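Local coordinates for protein LacI family sugar-binding transcriptional regulator (Enterococcus faecalis V583, PDB 4RK0) that binds ribose between the two lobes of its sensor domain and probably regulates transcription by DNA binding, as a LacI-family regulator, at residues A[24-29]-A[40-45]; A[30-35]-A[243-248]; A[200-203]-A[207-210]. All coordinates share one frame; numbering follows the deposited sequence.

How the contacts relate
Contacts 1 and 2 share helix 20-35 in one lobe of the sugar-binding fold, while contact 3 lies in the other lobe. From the N terminus, the chain passes along this helix and returns through strand 39-44, closing contact 1 across a short connection. Contact 2 spans over two hundred residues, bringing helix 233-249 back against the end of the first helix; its segments alternate with those of contact 1, and the two touch where L40 packs on E30 and L33. Contact 3, in a short loop between helix 187-199 and strand 209-211, falls within that long excursion, its centre about 44 Å from the centre of contact 2. Contacts 1 and 2 also meet the second subunit.

Contact 1 of 3, residues A[24-29]-A[40-45]; sequences QLIRGI and LILCNA. Unlike the reference sequence in segment 40-45: I41 (reference Met).
Helix segment 24-29 runs nearly antiparallel to strand 40-44, at 164° and with 11.0 Å between axes, I29 and L40 lying nearest in the backbone. Their meeting is wholly aliphatic. L40 puts one methyl, CD1, against two residues a helical turn apart: I26 CG2 lies 4.0 Å from L40 CD1, and I29 CG2 is 3.9 Å from the same methyl. Both isoleucines use the branch anti to their backbone N, and both side chains cross L40 at about a right angle. I26 also works through its longer branch, whose CD1 meets L42 CD1 at 3.7 Å. The first bond of the L42 side chain is not aimed at the helix, but with CG anti to the backbone N (chi1 180°) and chi2 at 71°, CD1 is carried to it. V12 of strand 9-14, the first strand of the beta-alpha-beta unit that continues through helix 20-35 to strand 39-44, packs on I29 and L40. L40 and I41 pair antiparallel with a strand of the second subunit, continuing the sheet across the interface. Four buried residues meet through methyl groups, so between these two segments the adhesion is apolar packing, with no directional polar bond to fix the register.

Contact 2 of 3, residues A[30-35]-A[243-248]; sequences ESVLYK and LLLERI
L245 reaches from helix 233-249 to V32 and L33 of helix 20-35, joining two helices of one lobe of the periplasmic-binding-protein-like fold. One methyl does the touching: L245 CD1 stands 4.0 Å from V32 CG1, and L33 CD2 is also 4.0 Å from L245 CD1. V32 and L245 lie alongside each other, pointing opposite ways, whereas L33 comes at an oblique angle. The valine offers CG1, its branch anti to the backbone N (chi1 166°). L33 leaves its helix beside the contact rather than facing it, yet its extended end swings in. No hydrogen bond links the two segments, and the small interface consists of apolar packing alone.

The next shell surrounds these three side chains: V32 packs on Q238, A241 and T242, in the preceding turns of helix 233-249, while I10 of strand 9-14 and L40 of strand 39-44 lie against L33, and F38 touches L245. S31 provides a polar tie close by, its OG hydrogen-bonded to Q238 NE2 and to G28 O, and farther round helix 233-249 R247 forms a salt bridge with D103. On another side of helix 20-35 the second subunit takes over: the ring of Y34 stacks with that of Y55 of the second subunit, and Y34 OH hydrogen-bonds to N44 O of that subunit.

Contact 3 of 3, residues A[200-203]-A[207-210]; sequences AGKK and DYSI
The carbonyl oxygen of K203 is gripped by two successive backbone amides across the turn. D207 N donates to K203 O at 2.8 Å from well above the carbonyl plane, and Y208 N reaches the same K203 O at 3.1 Å, almost in line with the C=O bond. A third bond runs the other way: K203 N meets D207 OD2 at 2.7 Å and is nearly straight, with an N-H...O angle of 174°. The amide approaches the anti side of the carboxylate and lies 30° out of its plane. With CG anti to its own carbonyl carbon (chi1 -65°), D207 directs the carboxylate back to that amide. Together with the two bonds to K203 O, this grips K203 at both its N-H and its C=O. D207 OD2 also comes within 3.3 Å of K202 CA. K202 NZ and K203 NZ lie 5.7 and 5.6 Å from D207 OD2, not in contact, and may lend some electrostatic stabilisation to the carboxylate.

K202 CB sits at the edge of the Y208 ring, near its plane, 4.2 Å from Y208 CE1. That ring extends inward to I174 and L175 of helix 164-175, L197 of helix 187-199 and I182 of strand 181-184. Just upstream, G201, the first residue after helix 187-199 to leave helical torsions, has positive phi and forms a Schellman motif. The whole is a compact surface helix-to-strand connection, leading into strand 209-211, the last strand of the four-stranded parallel sheet within the periplasmic-binding-protein-like domain.

Contact 1 of 3, residues A[24-29]-A[40-45]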
ATOM      1  N   GLN A  24      -3.907  -5.326  -0.855  1.00 25.37           N
ATOM      2  CA  GLN A  24      -4.162  -6.446  -1.761  1.00 30.49           C
ATOM      3  C   GLN A  24      -5.447  -7.143  -1.394  1.00 29.43           C
ATOM      4  O   GLN A  24      -6.155  -7.641  -2.256  1.00 25.12           O
ATOM      5  CB  GLN A  24      -2.998  -7.422  -1.745  1.00 33.36           C
ATOM      6  CG  GLN A  24      -1.782  -6.961  -2.506  1.00 41.26           C
ATOM      7  CD  GLN A  24      -2.001  -6.862  -4.011  1.00 46.29           C
ATOM      8  OE1 GLN A  24      -3.027  -7.274  -4.550  1.00 34.92           O
ATOM      9  NE2 GLN A  24      -1.023  -6.290  -4.695  1.00 54.11           N
ATOM     10  N   LEU A  25      -5.771  -7.195  -0.107  1.00 26.94           N
ATOM     11  CA  LEU A  25      -7.118  -7.653   0.309  1.00 25.65           C
ATOM     12  C   LEU A  25      -8.215  -6.852  -0.375  1.00 24.18           C
ATOM     13  O   LEU A  25      -9.214  -7.416  -0.933  1.00 25.18           O
ATOM     14  CB  LEU A  25      -7.233  -7.596   1.845  1.00 23.46           C
ATOM     15  CG  LEU A  25      -8.558  -8.037   2.468  1.00 34.12           C
ATOM     16  CD1 LEU A  25      -8.770  -9.520   2.249  1.00 30.30           C
ATOM     17  CD2 LEU A  25      -8.527  -7.729   3.961  1.00 39.18           C
ATOM     18  N   ILE A  26      -8.080  -5.536  -0.347  1.00 28.56           N
ATOM     19  CA  ILE A  26      -9.056  -4.672  -0.976  1.00 24.28           C
ATOM     20  C   ILE A  26      -9.152  -4.935  -2.503  1.00 32.33           C
ATOM     21  O   ILE A  26     -10.241  -5.068  -3.022  1.00 28.50           O
ATOM     22  CB  ILE A  26      -8.815  -3.184  -0.648  1.00 25.30           C
ATOM     23  CG1 ILE A  26      -9.206  -2.900   0.818  1.00 31.46           C
ATOM     24  CG2 ILE A  26      -9.596  -2.277  -1.579  1.00 25.81           C
ATOM     25  CD1 ILE A  26      -8.449  -1.745   1.415  1.00 45.96           C
ATOM     26  N   ARG A  27      -8.033  -5.017  -3.210  1.00 24.85           N
ATOM     27  CA  ARG A  27      -8.091  -5.408  -4.626  1.00 23.96           C
ATOM     28  C   ARG A  27      -8.836  -6.710  -4.872  1.00 27.77           C
ATOM     29  O   ARG A  27      -9.573  -6.836  -5.841  1.00 30.73           O
ATOM     30  CB  ARG A  27      -6.662  -5.568  -5.184  1.00 28.32           C
ATOM     31  CG  ARG A  27      -5.937  -4.273  -5.322  1.00 38.38           C
ATOM     32  CD  ARG A  27      -4.645  -4.433  -6.099  1.00 46.79           C
ATOM     33  NE  ARG A  27      -4.874  -4.922  -7.454  1.00 39.12           N
ATOM     34  CZ  ARG A  27      -4.616  -6.156  -7.893  1.00 31.92           C
ATOM     35  NH1 ARG A  27      -4.111  -7.101  -7.107  1.00 33.46           N
ATOM     36  NH2 ARG A  27      -4.872  -6.444  -9.157  1.00 37.08           N
ATOM     37  N   GLY A  28      -8.590  -7.694  -4.023  1.00 27.68           N
ATOM     38  CA  GLY A  28      -9.287  -8.976  -4.100  1.00 28.79           C
ATOM     39  C   GLY A  28     -10.784  -8.783  -4.010  1.00 41.20           C
ATOM     40  O   GLY A  28     -11.531  -9.266  -4.849  1.00 30.53           O
ATOM     41  N   ILE A  29     -11.222  -8.019  -3.023  1.00 34.60           N
ATOM     42  CA  ILE A  29     -12.650  -7.696  -2.863  1.00 30.46           C
ATOM     43  C   ILE A  29     -13.187  -6.894  -4.037  1.00 35.70           C
ATOM     44  O   ILE A  29     -14.257  -7.229  -4.599  1.00 33.95           O
ATOM     45  CB  ILE A  29     -12.882  -6.898  -1.561  1.00 29.43           C
ATOM     46  CG1 ILE A  29     -12.600  -7.758  -0.338  1.00 29.25           C
ATOM     47  CG2 ILE A  29     -14.277  -6.277  -1.500  1.00 29.04           C
ATOM     48  CD1 ILE A  29     -12.376  -6.940   0.942  1.00 39.62           C
ATOM     49  N   LEU A  40     -17.649  -0.052  -3.152  1.00 29.83           N
ATOM     50  CA  LEU A  40     -16.929  -0.368  -1.927  1.00 32.95           C
ATOM     51  C   LEU A  40     -16.841   0.891  -1.092  1.00 29.47           C
ATOM     52  O   LEU A  40     -16.297   1.895  -1.537  1.00 33.85           O
ATOM     53  CB  LEU A  40     -15.519  -0.884  -2.261  1.00 37.63           C
ATOM     54  CG  LEU A  40     -14.658  -1.484  -1.115  1.00 31.09           C
ATOM     55  CD1 LEU A  40     -13.622  -2.446  -1.666  1.00 40.88           C
ATOM     56  CD2 LEU A  40     -13.992  -0.406  -0.274  1.00 43.73           C
ATOM     57  N   ILE A  41     -17.431   0.841   0.090  1.00 29.19           N
ATOM     58  CA  ILE A  41     -17.310   1.919   1.079  1.00 28.99           C
ATOM     59  C   ILE A  41     -16.095   1.601   1.934  1.00 26.26           C
ATOM     60  O   ILE A  41     -16.059   0.579   2.584  1.00 29.77           O
ATOM     61  CB  ILE A  41     -18.560   1.966   1.998  1.00 39.49           C
ATOM     62  CG1 ILE A  41     -19.837   2.181   1.186  1.00 48.87           C
ATOM     63  CG2 ILE A  41     -18.395   3.026   3.084  1.00 41.72           C
ATOM     64  CD1 ILE A  41     -19.811   3.355   0.241  1.00 48.35           C
ATOM     65  N   LEU A  42     -15.096   2.476   1.925  1.00 33.09           N
ATOM     66  CA  LEU A  42     -13.850   2.139   2.572  1.00 34.14           C
ATOM     67  C   LEU A  42     -13.759   2.782   3.938  1.00 27.97           C
ATOM     68  O   LEU A  42     -13.879   3.998   4.070  1.00 33.86           O
ATOM     69  CB  LEU A  42     -12.667   2.589   1.727  1.00 38.92           C
ATOM     70  CG  LEU A  42     -11.324   2.258   2.375  1.00 34.76           C
ATOM     71  CD1 LEU A  42     -11.037   0.776   2.355  1.00 36.86           C
ATOM     72  CD2 LEU A  42     -10.245   3.043   1.659  1.00 49.78           C
ATOM     73  N   CYS A  43     -13.461   1.956   4.923  1.00 30.76           N
ATOM     74  CA  CYS A  43     -13.257   2.416   6.277  1.00 30.08           C
ATOM     75  C   CYS A  43     -12.009   1.759   6.862  1.00 30.44           C
ATOM     76  O   CYS A  43     -12.038   0.639   7.343  1.00 37.19           O
ATOM     77  CB  CYS A  43     -14.454   2.048   7.125  1.00 33.98           C
ATOM     78  SG  CYS A  43     -14.319   2.551   8.888  1.00 41.78           S
ATOM     79  N   ASN A  44     -10.899   2.476   6.841  1.00 33.27           N
ATOM     80  CA  ASN A  44      -9.727   1.957   7.515  1.00 34.94           C
ATOM     81  C   ASN A  44      -9.645   2.594   8.882  1.00 31.92           C
ATOM     82  O   ASN A  44      -9.698   3.824   9.036  1.00 35.06           O
ATOM     83  CB  ASN A  44      -8.436   2.149   6.710  1.00 45.95           C
ATOM     84  CG  ASN A  44      -8.353   3.494   6.066  1.00 42.25           C
ATOM     85  OD1 ASN A  44      -9.158   3.811   5.187  1.00 46.09           O
ATOM     86  ND2 ASN A  44      -7.376   4.298   6.480  1.00 34.27           N
ATOM     87  N   ALA A  45      -9.517   1.731   9.874  1.00 31.08           N
ATOM     88  CA  ALA A  45      -9.701   2.134  11.252  1.00 52.46           C
ATOM     89  C   ALA A  45      -8.618   3.094  11.746  1.00 47.98           C
ATOM     90  O   ALA A  45      -8.885   3.943  12.600  1.00 42.26           O
ATOM     91  CB  ALA A  45      -9.761   0.902  12.126  1.00 48.41           C
TER

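Contact 2 of 3, residues A[30-35]-A[243-248]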
ATOM      1  N   GLU A  30     -12.448  -5.852  -4.421  1.00 27.30           N
ATOM      2  CA  GLU A  30     -12.854  -4.954  -5.506  1.00 31.24           C
ATOM      3  C   GLU A  30     -13.083  -5.760  -6.779  1.00 36.25           C
ATOM      4  O   GLU A  30     -13.968  -5.440  -7.591  1.00 39.40           O
ATOM      5  CB  GLU A  30     -11.777  -3.914  -5.813  1.00 45.87           C
ATOM      6  CG  GLU A  30     -11.704  -2.682  -4.926  1.00 50.39           C
ATOM      7  CD  GLU A  30     -12.595  -1.555  -5.424  1.00125.26           C
ATOM      8  OE1 GLU A  30     -12.061  -0.516  -5.882  1.00 57.95           O
ATOM      9  OE2 GLU A  30     -13.836  -1.718  -5.377  1.00 74.13           O
ATOM     10  N   SER A  31     -12.262  -6.783  -6.972  1.00 31.81           N
ATOM     11  CA  SER A  31     -12.308  -7.555  -8.221  1.00 39.65           C
ATOM     12  C   SER A  31     -13.622  -8.278  -8.373  1.00 39.33           C
ATOM     13  O   SER A  31     -14.095  -8.495  -9.485  1.00 35.69           O
ATOM     14  CB  SER A  31     -11.148  -8.554  -8.327  1.00 44.02           C
ATOM     15  OG  SER A  31     -11.205  -9.577  -7.356  1.00 39.65           O
ATOM     16  N   VAL A  32     -14.190  -8.696  -7.250  1.00 35.36           N
ATOM     17  CA  VAL A  32     -15.478  -9.395  -7.251  1.00 37.17           C
ATOM     18  C   VAL A  32     -16.636  -8.416  -7.339  1.00 37.55           C
ATOM     19  O   VAL A  32     -17.523  -8.557  -8.208  1.00 34.90           O
ATOM     20  CB  VAL A  32     -15.566 -10.334  -6.034  1.00 34.62           C
ATOM     21  CG1 VAL A  32     -16.986 -10.835  -5.792  1.00 42.22           C
ATOM     22  CG2 VAL A  32     -14.642 -11.500  -6.244  1.00 32.06           C
ATOM     23  N   LEU A  33     -16.618  -7.401  -6.477  1.00 32.16           N
ATOM     24  CA  LEU A  33     -17.636  -6.349  -6.473  1.00 37.17           C
ATOM     25  C   LEU A  33     -17.845  -5.689  -7.828  1.00 29.64           C
ATOM     26  O   LEU A  33     -18.986  -5.492  -8.219  1.00 39.26           O
ATOM     27  CB  LEU A  33     -17.326  -5.252  -5.434  1.00 38.08           C
ATOM     28  CG  LEU A  33     -17.241  -5.728  -3.969  1.00 29.81           C
ATOM     29  CD1 LEU A  33     -17.136  -4.513  -3.055  1.00 33.44           C
ATOM     30  CD2 LEU A  33     -18.402  -6.607  -3.528  1.00 47.09           C
ATOM     31  N   TYR A  34     -16.765  -5.337  -8.521  1.00 34.05           N
ATOM     32  CA  TYR A  34     -16.842  -4.636  -9.831  1.00 35.19           C
ATOM     33  C   TYR A  34     -17.715  -5.366 -10.813  1.00 38.43           C
ATOM     34  O   TYR A  34     -18.466  -4.754 -11.579  1.00 33.93           O
ATOM     35  CB  TYR A  34     -15.469  -4.480 -10.504  1.00 38.61           C
ATOM     36  CG  TYR A  34     -14.649  -3.295 -10.067  1.00 51.05           C
ATOM     37  CD1 TYR A  34     -14.827  -2.724  -8.822  1.00 33.69           C
ATOM     38  CD2 TYR A  34     -13.666  -2.752 -10.899  1.00 44.62           C
ATOM     39  CE1 TYR A  34     -14.075  -1.640  -8.411  1.00 46.44           C
ATOM     40  CE2 TYR A  34     -12.901  -1.669 -10.484  1.00 58.48           C
ATOM     41  CZ  TYR A  34     -13.106  -1.120  -9.233  1.00 68.62           C
ATOM     42  OH  TYR A  34     -12.358  -0.040  -8.794  1.00 49.42           O
ATOM     43  N   LYS A  35     -17.608  -6.674 -10.789  1.00 32.20           N
ATOM     44  CA  LYS A  35     -18.314  -7.496 -11.765  1.00 50.42           C
ATOM     45  C   LYS A  35     -19.815  -7.495 -11.532  1.00 43.07           C
ATOM     46  O   LYS A  35     -20.574  -7.804 -12.450  1.00 42.24           O
ATOM     47  CB  LYS A  35     -17.768  -8.912 -11.766  1.00 40.97           C
ATOM     48  CG  LYS A  35     -16.296  -8.967 -12.146  1.00 61.85           C
ATOM     49  CD  LYS A  35     -15.844 -10.330 -12.644  1.00 94.33           C
ATOM     50  CE  LYS A  35     -14.377 -10.279 -13.053  1.00 94.72           C
ATOM     51  NZ  LYS A  35     -13.990 -11.378 -13.976  1.00144.06           N
ATOM     52  N   LEU A 243     -18.521 -14.808  -0.869  1.00 40.46           N
ATOM     53  CA  LEU A 243     -19.413 -15.312   0.166  1.00 34.24           C
ATOM     54  C   LEU A 243     -20.382 -14.282   0.667  1.00 35.20           C
ATOM     55  O   LEU A 243     -21.529 -14.613   0.948  1.00 49.50           O
ATOM     56  CB  LEU A 243     -18.627 -15.908   1.312  1.00 27.35           C
ATOM     57  CG  LEU A 243     -17.970 -17.255   1.049  1.00 46.03           C
ATOM     58  CD1 LEU A 243     -17.345 -17.714   2.335  1.00 36.47           C
ATOM     59  CD2 LEU A 243     -18.955 -18.299   0.541  1.00 76.97           C
ATOM     60  N   LEU A 244     -19.976 -13.015   0.731  1.00 38.98           N
ATOM     61  CA  LEU A 244     -20.894 -11.985   1.203  1.00 41.41           C
ATOM     62  C   LEU A 244     -21.968 -11.731   0.176  1.00 55.46           C
ATOM     63  O   LEU A 244     -23.132 -11.606   0.516  1.00 32.50           O
ATOM     64  CB  LEU A 244     -20.170 -10.673   1.539  1.00 40.74           C
ATOM     65  CG  LEU A 244     -21.029  -9.496   2.003  1.00 37.13           C
ATOM     66  CD1 LEU A 244     -21.795  -9.831   3.282  1.00 35.94           C
ATOM     67  CD2 LEU A 244     -20.128  -8.286   2.242  1.00 30.26           C
ATOM     68  N   LEU A 245     -21.586 -11.631  -1.088  1.00 35.03           N
ATOM     69  CA  LEU A 245     -22.597 -11.403  -2.128  1.00 30.63           C
ATOM     70  C   LEU A 245     -23.589 -12.567  -2.233  1.00 39.13           C
ATOM     71  O   LEU A 245     -24.758 -12.361  -2.623  1.00 39.89           O
ATOM     72  CB  LEU A 245     -21.926 -11.127  -3.469  1.00 33.48           C
ATOM     73  CG  LEU A 245     -21.380  -9.698  -3.627  1.00 41.41           C
ATOM     74  CD1 LEU A 245     -20.729  -9.556  -4.996  1.00 49.30           C
ATOM     75  CD2 LEU A 245     -22.466  -8.649  -3.460  1.00101.05           C
ATOM     76  N   GLU A 246     -23.144 -13.764  -1.852  1.00 32.13           N
ATOM     77  CA  GLU A 246     -24.027 -14.923  -1.816  1.00 46.22           C
ATOM     78  C   GLU A 246     -25.095 -14.778  -0.755  1.00 64.86           C
ATOM     79  O   GLU A 246     -26.214 -15.228  -0.958  1.00 40.12           O
ATOM     80  CB  GLU A 246     -23.254 -16.203  -1.525  1.00 31.44           C
ATOM     81  CG  GLU A 246     -22.700 -16.922  -2.746  1.00 69.05           C
ATOM     82  CD  GLU A 246     -21.771 -18.080  -2.388  1.00 40.13           C
ATOM     83  OE1 GLU A 246     -21.693 -18.476  -1.201  1.00 69.64           O
ATOM     84  OE2 GLU A 246     -21.091 -18.591  -3.297  1.00 61.87           O
ATOM     85  N   ARG A 247     -24.753 -14.183   0.388  1.00 36.95           N
ATOM     86  CA  ARG A 247     -25.743 -13.985   1.440  1.00 31.10           C
ATOM     87  C   ARG A 247     -26.685 -12.845   1.047  1.00 40.00           C
ATOM     88  O   ARG A 247     -27.879 -12.895   1.289  1.00 42.69           O
ATOM     89  CB  ARG A 247     -25.064 -13.766   2.796  1.00 34.95           C
ATOM     90  CG  ARG A 247     -26.045 -13.595   3.942  1.00 35.76           C
ATOM     91  CD  ARG A 247     -25.337 -13.713   5.304  1.00 32.80           C
ATOM     92  NE  ARG A 247     -24.648 -15.003   5.470  1.00 35.91           N
ATOM     93  CZ  ARG A 247     -25.240 -16.164   5.751  1.00 42.04           C
ATOM     94  NH1 ARG A 247     -26.563 -16.231   5.886  1.00 38.65           N
ATOM     95  NH2 ARG A 247     -24.517 -17.271   5.881  1.00 35.68           N
ATOM     96  N   ILE A 248     -26.154 -11.831   0.407  1.00 28.63           N
ATOM     97  CA  ILE A 248     -26.977 -10.717  -0.033  1.00 34.55           C
ATOM     98  C   ILE A 248     -28.053 -11.259  -0.971  1.00 57.93           C
ATOM     99  O   ILE A 248     -29.184 -10.833  -0.908  1.00 37.89           O
ATOM    100  CB  ILE A 248     -26.137  -9.596  -0.674  1.00 48.36           C
ATOM    101  CG1 ILE A 248     -25.417  -8.811   0.429  1.00 42.29           C
ATOM    102  CG2 ILE A 248     -27.005  -8.648  -1.483  1.00 33.74           C
ATOM    103  CD1 ILE A 248     -24.342  -7.887  -0.082  1.00 43.46           C
TER

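Contact 3 of 3, residues A[200-203]-A[207-210]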
ATOM      1  N   ALA A 200      23.070  -0.930  12.415  1.00 30.48           N
ATOM      2  CA  ALA A 200      23.995  -1.498  13.353  1.00 34.24           C
ATOM      3  C   ALA A 200      25.120  -2.259  12.685  1.00 24.06           C
ATOM      4  O   ALA A 200      25.893  -2.915  13.373  1.00 35.32           O
ATOM      5  CB  ALA A 200      23.253  -2.396  14.328  1.00 45.06           C
ATOM      6  N   GLY A 201      25.184  -2.270  11.355  1.00 29.68           N
ATOM      7  CA  GLY A 201      26.193  -3.047  10.622  1.00 35.53           C
ATOM      8  C   GLY A 201      26.101  -4.559  10.818  1.00 44.74           C
ATOM      9  O   GLY A 201      27.104  -5.259  10.764  1.00 35.03           O
ATOM     10  N   LYS A 202      24.897  -5.065  11.054  1.00 32.54           N
ATOM     11  CA  LYS A 202      24.701  -6.502  11.215  1.00 38.52           C
ATOM     12  C   LYS A 202      24.163  -7.040   9.909  1.00 40.45           C
ATOM     13  O   LYS A 202      23.346  -6.417   9.249  1.00 42.61           O
ATOM     14  CB  LYS A 202      23.765  -6.801  12.388  1.00 27.96           C
ATOM     15  CG  LYS A 202      24.193  -6.162  13.675  1.00 41.12           C
ATOM     16  CD  LYS A 202      25.562  -6.622  14.134  1.00 46.03           C
ATOM     17  CE  LYS A 202      25.839  -6.038  15.509  1.00 48.14           C
ATOM     18  NZ  LYS A 202      27.203  -6.365  16.003  1.00 63.00           N
ATOM     19  N   LYS A 203      24.679  -8.184   9.513  1.00 32.60           N
ATOM     20  CA  LYS A 203      24.345  -8.783   8.257  1.00 27.36           C
ATOM     21  C   LYS A 203      23.203  -9.811   8.360  1.00 24.78           C
ATOM     22  O   LYS A 203      23.071 -10.490   9.355  1.00 32.39           O
ATOM     23  CB  LYS A 203      25.567  -9.468   7.667  1.00 43.31           C
ATOM     24  CG  LYS A 203      26.680  -8.540   7.203  1.00 52.60           C
ATOM     25  CD  LYS A 203      27.758  -9.351   6.486  1.00 58.76           C
ATOM     26  CE  LYS A 203      28.956  -8.524   6.046  1.00 90.47           C
ATOM     27  NZ  LYS A 203      30.031  -8.525   7.074  1.00 86.60           N
ATOM     28  N   ASP A 207      24.683 -12.623  10.195  1.00 27.97           N
ATOM     29  CA  ASP A 207      24.527 -12.381  11.631  1.00 32.83           C
ATOM     30  C   ASP A 207      23.167 -12.821  12.170  1.00 43.14           C
ATOM     31  O   ASP A 207      23.093 -13.375  13.262  1.00 29.68           O
ATOM     32  CB  ASP A 207      24.749 -10.910  11.986  1.00 34.53           C
ATOM     33  CG  ASP A 207      26.173 -10.468  11.722  1.00 56.84           C
ATOM     34  OD1 ASP A 207      27.087 -11.280  11.952  1.00 40.63           O
ATOM     35  OD2 ASP A 207      26.386  -9.328  11.258  1.00 33.83           O
ATOM     36  N   TYR A 208      22.095 -12.531  11.430  1.00 30.92           N
ATOM     37  CA  TYR A 208      20.762 -12.936  11.846  1.00 30.65           C
ATOM     38  C   TYR A 208      19.989 -13.494  10.687  1.00 33.20           C
ATOM     39  O   TYR A 208      20.000 -12.934   9.608  1.00 33.46           O
ATOM     40  CB  TYR A 208      19.977 -11.777  12.412  1.00 30.32           C
ATOM     41  CG  TYR A 208      20.513 -11.232  13.696  1.00 31.87           C
ATOM     42  CD1 TYR A 208      21.460 -10.219  13.692  1.00 35.14           C
ATOM     43  CD2 TYR A 208      20.071 -11.712  14.924  1.00 29.05           C
ATOM     44  CE1 TYR A 208      21.968  -9.712  14.877  1.00 34.43           C
ATOM     45  CE2 TYR A 208      20.562 -11.192  16.112  1.00 36.41           C
ATOM     46  CZ  TYR A 208      21.505 -10.179  16.079  1.00 33.89           C
ATOM     47  OH  TYR A 208      22.014  -9.656  17.242  1.00 42.66           O
ATOM     48  N   SER A 209      19.340 -14.626  10.948  1.00 37.78           N
ATOM     49  CA  SER A 209      18.407 -15.252  10.037  1.00 32.11           C
ATOM     50  C   SER A 209      17.068 -14.693  10.413  1.00 26.38           C
ATOM     51  O   SER A 209      16.723 -14.655  11.607  1.00 30.12           O
ATOM     52  CB  SER A 209      18.424 -16.787  10.216  1.00 32.77           C
ATOM     53  OG  SER A 209      19.534 -17.388   9.578  1.00 31.84           O
ATOM     54  N   ILE A 210      16.324 -14.236   9.406  1.00 29.73           N
ATOM     55  CA  ILE A 210      15.000 -13.709   9.601  1.00 30.37           C
ATOM     56  C   ILE A 210      13.991 -14.365   8.678  1.00 30.90           C
ATOM     57  O   ILE A 210      14.214 -14.484   7.479  1.00 28.29           O
ATOM     58  CB  ILE A 210      14.959 -12.186   9.309  1.00 28.01           C
ATOM     59  CG1 ILE A 210      15.989 -11.481  10.211  1.00 32.33           C
ATOM     60  CG2 ILE A 210      13.551 -11.631   9.489  1.00 25.13           C
ATOM     61  CD1 ILE A 210      16.106  -9.983  10.030  1.00 53.06           C
TER